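Local coordinates for WbbM protein (Klebsiella pneumoniae, PDB 6U4B) that probably polymerises O-antigen polysaccharide as a bifunctional glycosyltransferase, with one of its two catalytic modules resembling family 8 enzymes and holding magnesium, at residues Asp408-Ala413 with Ile559-Glu564; Val527-Gly532 with Glu571-Tyr576. All blocks are in the same frame, centred on the assembly; numbering follows the deposited sequence.

Contact 1 (Asp408-Ala413 with Ile559-Glu564); sequences DTVVKA and IHYAGE. With MG (magnesium ion), chain C.
Strands 409-411 and 558-560 run antiparallel here, with V410 and I559 as a hydrogen-bonded pair and T409 and H560 as a non-hydrogen-bonded pair. I559 N donates to V410 O at 2.8 Å in a nearly straight bond, V410 N answers to I559 O, and Y561 N reaches D408 O at 2.9 Å. D408, just before its strand, and H560, at the end of its own, converge on a magnesium ion. H560 NE2 binds the metal at 2.1 Å, whereas the D408 carboxylate grips it unevenly and more loosely through both oxygens, OD1 at 2.5 Å and OD2 at 2.7 Å. The carboxylate lies at the edge of the imidazole, their planes 82° apart, and D406 supplies a third metal-binding side chain. The ring reaches the ion because chi1 (-164°) carries CG anti to the backbone N, on the sheet face shared with T409; ND1 is hydrogen-bonded to N526 OD1, which fixes the ring's rotation and leaves NE2 for the metal. A562 CB sits over the centre of one ring face, 3.6 Å above its plane. Threonine suits position 409 because its CG2 packs against imidazole CD2 while OG1 bonds to D406 O. On the sheet face of V410 and I559, V410 CG2 presses the edge of the Y561 ring, 3.8 Å from its CE1, and I559 CG2 lies over the ring's rim. Branched aliphatic residues suit this buried layer, and the tyrosine hydroxyl is satisfied by F575 O. K412 crosses the tip of I559, its CG and CD meeting CD1, on the way to a salt bridge with D578. An aspartate pair at a strand end, joined by a histidine from far along the sequence, is consistent with the DXD metal site of GT-A-fold family 8 glycosyltransferases.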
ATOM      1  N   ASP A 408      -2.493   8.995 -21.406  1.00 40.96           N
ATOM      2  CA  ASP A 408      -3.528   8.016 -21.065  1.00 42.95           C
ATOM      3  C   ASP A 408      -3.034   6.587 -21.270  1.00 41.14           C
ATOM      4  O   ASP A 408      -3.692   5.754 -21.894  1.00 41.46           O
ATOM      5  CB  ASP A 408      -4.791   8.288 -21.874  1.00 46.48           C
ATOM      6  CG  ASP A 408      -4.537   8.304 -23.368  1.00 48.28           C
ATOM      7  OD1 ASP A 408      -3.356   8.335 -23.775  1.00 47.33           O
ATOM      8  OD2 ASP A 408      -5.522   8.278 -24.136  1.00 51.05           O
ATOM      9  N   THR A 409      -1.846   6.301 -20.737  1.00 37.29           N
ATOM     10  CA  THR A 409      -1.228   4.990 -20.863  1.00 40.86           C
ATOM     11  C   THR A 409      -0.679   4.550 -19.511  1.00 41.22           C
ATOM     12  O   THR A 409      -0.530   5.350 -18.585  1.00 41.69           O
ATOM     13  CB  THR A 409      -0.083   4.994 -21.888  1.00 38.05           C
ATOM     14  OG1 THR A 409       0.977   5.832 -21.409  1.00 34.47           O
ATOM     15  CG2 THR A 409      -0.559   5.508 -23.246  1.00 37.36           C
ATOM     16  N   VAL A 410      -0.383   3.255 -19.411  1.00 36.09           N
ATOM     17  CA  VAL A 410       0.488   2.708 -18.379  1.00 36.95           C
ATOM     18  C   VAL A 410       1.431   1.725 -19.056  1.00 35.83           C
ATOM     19  O   VAL A 410       1.036   1.017 -19.989  1.00 35.56           O
ATOM     20  CB  VAL A 410      -0.290   2.016 -17.232  1.00 42.73           C
ATOM     21  CG1 VAL A 410      -1.146   3.017 -16.463  1.00 43.78           C
ATOM     22  CG2 VAL A 410      -1.137   0.861 -17.751  1.00 41.64           C
ATOM     23  N   VAL A 411       2.679   1.690 -18.604  1.00 33.19           N
ATOM     24  CA  VAL A 411       3.660   0.767 -19.158  1.00 33.78           C
ATOM     25  C   VAL A 411       3.707  -0.483 -18.293  1.00 36.26           C
ATOM     26  O   VAL A 411       3.428  -0.450 -17.088  1.00 34.31           O
ATOM     27  CB  VAL A 411       5.057   1.413 -19.281  1.00 30.85           C
ATOM     28  CG1 VAL A 411       4.971   2.699 -20.094  1.00 33.55           C
ATOM     29  CG2 VAL A 411       5.652   1.674 -17.911  1.00 33.54           C
ATOM     30  N   LYS A 412       4.040  -1.607 -18.928  1.00 41.03           N
ATOM     31  CA  LYS A 412       4.254  -2.873 -18.236  1.00 45.60           C
ATOM     32  C   LYS A 412       5.692  -3.350 -18.374  1.00 47.74           C
ATOM     33  O   LYS A 412       5.981  -4.517 -18.080  1.00 48.00           O
ATOM     34  CB  LYS A 412       3.296  -3.943 -18.767  1.00 46.99           C
ATOM     35  CG  LYS A 412       1.838  -3.513 -18.814  1.00 54.74           C
ATOM     36  CD  LYS A 412       1.194  -3.562 -17.439  1.00 57.11           C
ATOM     37  CE  LYS A 412       1.067  -4.993 -16.948  1.00 58.80           C
ATOM     38  NZ  LYS A 412       0.283  -5.075 -15.687  1.00 58.56           N
ATOM     39  N   ALA A 413       6.600  -2.481 -18.816  1.00 44.51           N
ATOM     40  CA  ALA A 413       7.973  -2.875 -19.083  1.00 43.17           C
ATOM     41  C   ALA A 413       8.873  -1.654 -18.973  1.00 42.57           C
ATOM     42  O   ALA A 413       8.409  -0.513 -18.897  1.00 40.21           O
ATOM     43  CB  ALA A 413       8.109  -3.525 -20.466  1.00 42.81           C
ATOM     44  N   ILE A 559      -0.007  -0.194 -22.309  1.00 37.33           N
ATOM     45  CA  ILE A 559      -1.453  -0.250 -22.476  1.00 37.80           C
ATOM     46  C   ILE A 559      -1.943   1.161 -22.760  1.00 41.01           C
ATOM     47  O   ILE A 559      -1.669   2.087 -21.990  1.00 37.34           O
ATOM     48  CB  ILE A 559      -2.133  -0.837 -21.231  1.00 41.16           C
ATOM     49  CG1 ILE A 559      -1.648  -2.267 -20.995  1.00 40.32           C
ATOM     50  CG2 ILE A 559      -3.645  -0.781 -21.374  1.00 42.98           C
ATOM     51  CD1 ILE A 559      -1.955  -2.805 -19.613  1.00 42.18           C
ATOM     52  N   HIS A 560      -2.660   1.332 -23.865  1.00 38.40           N
ATOM     53  CA  HIS A 560      -3.130   2.638 -24.305  1.00 39.86           C
ATOM     54  C   HIS A 560      -4.633   2.715 -24.069  1.00 41.71           C
ATOM     55  O   HIS A 560      -5.411   2.028 -24.740  1.00 43.11           O
ATOM     56  CB  HIS A 560      -2.789   2.869 -25.776  1.00 46.54           C
ATOM     57  CG  HIS A 560      -2.883   4.301 -26.199  1.00 55.46           C
ATOM     58  ND1 HIS A 560      -2.508   4.735 -27.453  1.00 57.95           N
ATOM     59  CD2 HIS A 560      -3.309   5.401 -25.532  1.00 55.95           C
ATOM     60  CE1 HIS A 560      -2.697   6.039 -27.539  1.00 58.76           C
ATOM     61  NE2 HIS A 560      -3.182   6.468 -26.388  1.00 60.19           N
ATOM     62  N   TYR A 561      -5.045   3.563 -23.125  1.00 43.64           N
ATOM     63  CA  TYR A 561      -6.465   3.750 -22.860  1.00 48.91           C
ATOM     64  C   TYR A 561      -7.055   4.799 -23.790  1.00 56.27           C
ATOM     65  O   TYR A 561      -7.762   5.710 -23.347  1.00 56.71           O
ATOM     66  CB  TYR A 561      -6.695   4.131 -21.402  1.00 48.06           C
ATOM     67  CG  TYR A 561      -6.154   3.104 -20.444  1.00 46.64           C
ATOM     68  CD1 TYR A 561      -4.894   3.252 -19.882  1.00 42.67           C
ATOM     69  CD2 TYR A 561      -6.883   1.966 -20.127  1.00 44.34           C
ATOM     70  CE1 TYR A 561      -4.386   2.308 -19.016  1.00 38.74           C
ATOM     71  CE2 TYR A 561      -6.385   1.017 -19.259  1.00 45.05           C
ATOM     72  CZ  TYR A 561      -5.136   1.195 -18.708  1.00 44.00           C
ATOM     73  OH  TYR A 561      -4.630   0.255 -17.845  1.00 41.76           O
ATOM     74  N   ALA A 562      -6.777   4.670 -25.083  1.00 63.86           N
ATOM     75  CA  ALA A 562      -7.295   5.623 -26.051  1.00 71.89           C
ATOM     76  C   ALA A 562      -8.793   5.434 -26.234  1.00 79.46           C
ATOM     77  O   ALA A 562      -9.287   4.311 -26.361  1.00 77.58           O
ATOM     78  CB  ALA A 562      -6.576   5.472 -27.389  1.00 69.86           C
ATOM     79  N   GLY A 563      -9.519   6.546 -26.234  1.00 88.48           N
ATOM     80  CA  GLY A 563     -10.938   6.499 -26.510  1.00 95.93           C
ATOM     81  C   GLY A 563     -11.798   7.207 -25.486  1.00102.94           C
ATOM     82  O   GLY A 563     -11.354   8.141 -24.812  1.00105.26           O
ATOM     83  N   GLU A 564     -13.041   6.744 -25.361  1.00105.42           N
ATOM     84  CA  GLU A 564     -14.065   7.392 -24.553  1.00106.55           C
ATOM     85  C   GLU A 564     -14.119   6.863 -23.124  1.00 98.59           C
ATOM     86  O   GLU A 564     -14.351   7.636 -22.189  1.00 98.13           O
ATOM     87  CB  GLU A 564     -15.427   7.216 -25.229  1.00113.59           C
ATOM     88  CG  GLU A 564     -15.616   5.838 -25.862  1.00114.70           C
ATOM     89  CD  GLU A 564     -16.913   5.715 -26.637  1.00119.55           C
ATOM     90  OE1 GLU A 564     -17.864   6.464 -26.330  1.00122.88           O
ATOM     91  OE2 GLU A 564     -16.981   4.873 -27.558  1.00119.87           O
TER
HETATM   92 MG    MG C 602      -3.754   8.439 -26.224  1.00 35.94          MG

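Contact 2 (Val527-Gly532 with Glu571-Tyr576); sequences VYHGNG and EKVDFY
H529 and D574 mark the closest backbone approach, 5.6 Å between their CA atoms, where the turn leaving strand 527-528 meets the type II turn V573-Y576; no direct hydrogen bond joins the two segments. The H529 ring, stacked edge-to-face with Y561, takes most of the contact. V573 CG1 meets its imidazole edge-on, 3.4 Å from CD2, and D574 O lies at the edge too. N531 N sits over the centre of one ring face, 3.4 Å above the plane, as the chain folds back across the histidine. Both ring nitrogens find backbone carbonyls, NE2 that of N565 and ND1, weakly, that of H560; two such acceptors would tend to favour the doubly protonated ring, though the weak ND1 bond leaves this uncertain. F575 turns the edge of its ring to H529, with CD2 3.8 Å from H529 CB. D574 packs CB 3.2 Å from H529 O. R553 clasps both segments, forming a salt bridge with D574 OD2 and a weak bond with H529 O. G530 takes a positive phi (93°), a conformation that glycine adopts easily. The contact thus lays the linker between helices 567-570 and 576-583 against the end of strand 527-528, beside helix 543-554, while E571 and Y576 touch M590 of a second subunit.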
ATOM      1  N   VAL A 527      -0.771  -1.191 -27.035  1.00 42.23           N
ATOM      2  CA  VAL A 527      -1.930  -2.075 -27.045  1.00 41.92           C
ATOM      3  C   VAL A 527      -3.155  -1.270 -26.626  1.00 44.19           C
ATOM      4  O   VAL A 527      -3.247  -0.804 -25.487  1.00 43.65           O
ATOM      5  CB  VAL A 527      -1.716  -3.284 -26.126  1.00 43.05           C
ATOM      6  CG1 VAL A 527      -2.942  -4.193 -26.137  1.00 39.05           C
ATOM      7  CG2 VAL A 527      -0.476  -4.056 -26.553  1.00 43.04           C
ATOM      8  N   TYR A 528      -4.100  -1.103 -27.550  1.00 44.06           N
ATOM      9  CA  TYR A 528      -5.379  -0.505 -27.198  1.00 51.87           C
ATOM     10  C   TYR A 528      -6.093  -1.370 -26.169  1.00 60.44           C
ATOM     11  O   TYR A 528      -6.126  -2.599 -26.283  1.00 55.97           O
ATOM     12  CB  TYR A 528      -6.265  -0.351 -28.435  1.00 58.84           C
ATOM     13  CG  TYR A 528      -5.760   0.619 -29.478  1.00 73.15           C
ATOM     14  CD1 TYR A 528      -5.090   0.165 -30.606  1.00 79.18           C
ATOM     15  CD2 TYR A 528      -5.973   1.985 -29.347  1.00 75.03           C
ATOM     16  CE1 TYR A 528      -4.636   1.042 -31.568  1.00 79.80           C
ATOM     17  CE2 TYR A 528      -5.523   2.873 -30.305  1.00 77.75           C
ATOM     18  CZ  TYR A 528      -4.855   2.395 -31.413  1.00 81.47           C
ATOM     19  OH  TYR A 528      -4.405   3.273 -32.373  1.00 84.59           O
ATOM     20  N   HIS A 529      -6.670  -0.726 -25.156  1.00 66.26           N
ATOM     21  CA  HIS A 529      -7.454  -1.466 -24.178  1.00 76.64           C
ATOM     22  C   HIS A 529      -8.822  -1.870 -24.713  1.00 87.77           C
ATOM     23  O   HIS A 529      -9.489  -2.704 -24.092  1.00 87.13           O
ATOM     24  CB  HIS A 529      -7.611  -0.649 -22.891  1.00 72.61           C
ATOM     25  CG  HIS A 529      -8.585   0.482 -23.000  1.00 73.31           C
ATOM     26  ND1 HIS A 529      -8.526   1.425 -24.001  1.00 72.20           N
ATOM     27  CD2 HIS A 529      -9.639   0.826 -22.221  1.00 76.20           C
ATOM     28  CE1 HIS A 529      -9.504   2.298 -23.840  1.00 73.21           C
ATOM     29  NE2 HIS A 529     -10.193   1.959 -22.766  1.00 76.25           N
ATOM     30  N   GLY A 530      -9.248  -1.308 -25.844  1.00101.58           N
ATOM     31  CA  GLY A 530     -10.461  -1.733 -26.510  1.00106.53           C
ATOM     32  C   GLY A 530     -11.718  -0.974 -26.147  1.00108.21           C
ATOM     33  O   GLY A 530     -12.796  -1.335 -26.637  1.00112.35           O
ATOM     34  N   ASN A 531     -11.618   0.059 -25.318  1.00106.31           N
ATOM     35  CA  ASN A 531     -12.779   0.836 -24.842  1.00106.50           C
ATOM     36  C   ASN A 531     -13.729  -0.140 -24.140  1.00110.45           C
ATOM     37  O   ASN A 531     -13.270  -1.069 -23.458  1.00109.22           O
ATOM     38  CB  ASN A 531     -13.398   1.616 -25.986  1.00102.20           C
ATOM     39  CG  ASN A 531     -12.904   3.046 -26.051  1.00100.21           C
ATOM     40  OD1 ASN A 531     -13.195   3.853 -25.169  1.00101.34           O
ATOM     41  ND2 ASN A 531     -12.164   3.373 -27.105  1.00 97.86           N
ATOM     42  N   GLY A 532     -15.045   0.038 -24.278  1.00115.01           N
ATOM     43  CA  GLY A 532     -15.977  -0.888 -23.664  1.00122.45           C
ATOM     44  C   GLY A 532     -16.203  -2.145 -24.473  1.00128.96           C
ATOM     45  O   GLY A 532     -16.564  -3.185 -23.914  1.00132.92           O
ATOM     46  N   GLU A 571     -14.433   1.970 -14.386  1.00107.59           N
ATOM     47  CA  GLU A 571     -14.029   0.685 -13.811  1.00106.43           C
ATOM     48  C   GLU A 571     -14.330  -0.481 -14.749  1.00 99.50           C
ATOM     49  O   GLU A 571     -13.560  -1.446 -14.815  1.00 95.86           O
ATOM     50  CB  GLU A 571     -14.693   0.462 -12.443  1.00113.27           C
ATOM     51  CG  GLU A 571     -14.951  -0.996 -12.085  1.00119.28           C
ATOM     52  CD  GLU A 571     -15.848  -1.149 -10.872  1.00127.24           C
ATOM     53  OE1 GLU A 571     -16.507  -0.160 -10.490  1.00130.55           O
ATOM     54  OE2 GLU A 571     -15.891  -2.257 -10.296  1.00129.52           O
ATOM     55  N   LYS A 572     -15.433  -0.396 -15.493  1.00 97.38           N
ATOM     56  CA  LYS A 572     -15.862  -1.464 -16.397  1.00 95.47           C
ATOM     57  C   LYS A 572     -15.115  -1.312 -17.719  1.00 93.98           C
ATOM     58  O   LYS A 572     -15.655  -0.865 -18.733  1.00 98.15           O
ATOM     59  CB  LYS A 572     -17.372  -1.415 -16.581  1.00 98.67           C
ATOM     60  CG  LYS A 572     -18.127  -1.247 -15.272  1.00100.54           C
ATOM     61  CD  LYS A 572     -19.380  -0.408 -15.449  1.00102.50           C
ATOM     62  CE  LYS A 572     -20.105  -0.229 -14.124  1.00103.54           C
ATOM     63  NZ  LYS A 572     -21.416   0.456 -14.290  1.00106.53           N
ATOM     64  N   VAL A 573     -13.844  -1.718 -17.702  1.00 88.31           N
ATOM     65  CA  VAL A 573     -12.923  -1.471 -18.805  1.00 80.10           C
ATOM     66  C   VAL A 573     -11.848  -2.552 -18.784  1.00 69.66           C
ATOM     67  O   VAL A 573     -11.464  -3.045 -17.721  1.00 66.12           O
ATOM     68  CB  VAL A 573     -12.330  -0.039 -18.696  1.00 79.74           C
ATOM     69  CG1 VAL A 573     -10.897   0.022 -19.177  1.00 76.13           C
ATOM     70  CG2 VAL A 573     -13.185   0.961 -19.464  1.00 82.12           C
ATOM     71  N   ASP A 574     -11.384  -2.946 -19.969  1.00 66.64           N
ATOM     72  CA  ASP A 574     -10.277  -3.892 -20.057  1.00 65.58           C
ATOM     73  C   ASP A 574      -8.984  -3.249 -19.565  1.00 59.13           C
ATOM     74  O   ASP A 574      -8.745  -2.055 -19.777  1.00 50.88           O
ATOM     75  CB  ASP A 574     -10.097  -4.384 -21.493  1.00 72.31           C
ATOM     76  CG  ASP A 574     -11.107  -5.448 -21.883  1.00 80.77           C
ATOM     77  OD1 ASP A 574     -11.595  -6.165 -20.984  1.00 83.54           O
ATOM     78  OD2 ASP A 574     -11.409  -5.571 -23.090  1.00 80.79           O
ATOM     79  N   PHE A 575      -8.140  -4.058 -18.920  1.00 55.95           N
ATOM     80  CA  PHE A 575      -6.888  -3.592 -18.318  1.00 56.72           C
ATOM     81  C   PHE A 575      -7.138  -2.543 -17.236  1.00 53.14           C
ATOM     82  O   PHE A 575      -6.277  -1.705 -16.957  1.00 49.89           O
ATOM     83  CB  PHE A 575      -5.920  -3.042 -19.373  1.00 54.74           C
ATOM     84  CG  PHE A 575      -5.551  -4.034 -20.439  1.00 55.47           C
ATOM     85  CD1 PHE A 575      -4.638  -5.043 -20.178  1.00 56.56           C
ATOM     86  CD2 PHE A 575      -6.113  -3.955 -21.702  1.00 51.23           C
ATOM     87  CE1 PHE A 575      -4.294  -5.956 -21.155  1.00 52.67           C
ATOM     88  CE2 PHE A 575      -5.773  -4.866 -22.686  1.00 52.23           C
ATOM     89  CZ  PHE A 575      -4.860  -5.868 -22.411  1.00 50.57           C
ATOM     90  N   TYR A 576      -8.324  -2.582 -16.626  1.00 55.65           N
ATOM     91  CA  TYR A 576      -8.659  -1.612 -15.589  1.00 58.58           C
ATOM     92  C   TYR A 576      -7.802  -1.808 -14.346  1.00 52.25           C
ATOM     93  O   TYR A 576      -7.413  -0.831 -13.693  1.00 52.78           O
ATOM     94  CB  TYR A 576     -10.143  -1.714 -15.243  1.00 62.52           C
ATOM     95  CG  TYR A 576     -10.538  -0.982 -13.985  1.00 66.92           C
ATOM     96  CD1 TYR A 576     -10.443   0.400 -13.905  1.00 68.41           C
ATOM     97  CD2 TYR A 576     -11.021  -1.674 -12.881  1.00 66.78           C
ATOM     98  CE1 TYR A 576     -10.806   1.073 -12.756  1.00 73.09           C
ATOM     99  CE2 TYR A 576     -11.389  -1.011 -11.730  1.00 68.15           C
ATOM    100  CZ  TYR A 576     -11.283   0.362 -11.672  1.00 72.05           C
ATOM    101  OH  TYR A 576     -11.649   1.025 -10.525  1.00 74.16           O
TER
HETATM  102  O   HOH W   1     -13.583  -4.582 -23.861  1.00 66.45           O

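How the contacts relate
Along the chain the four segments come in the order 408-413, 527-532, 559-564 and 571-576, so the two contacts cross rather than nest. Contact 1 closes a long loop of 145 residues, containing several helices and strands; contact 2 closes a shorter one of 38, which includes helix 543-554 and strand 558-560. That strand is the middle one of a small three-stranded sheet, antiparallel to 409-411 and parallel to 527-528, and a probable hydrogen bond from H560 N to V527 O links the two contacts there, as does the Y561 hydroxyl with F575 O. Their centres lie about 9 Å apart. Together they connect the metal-binding end of the sheet to the turn that leads into helix 576-583.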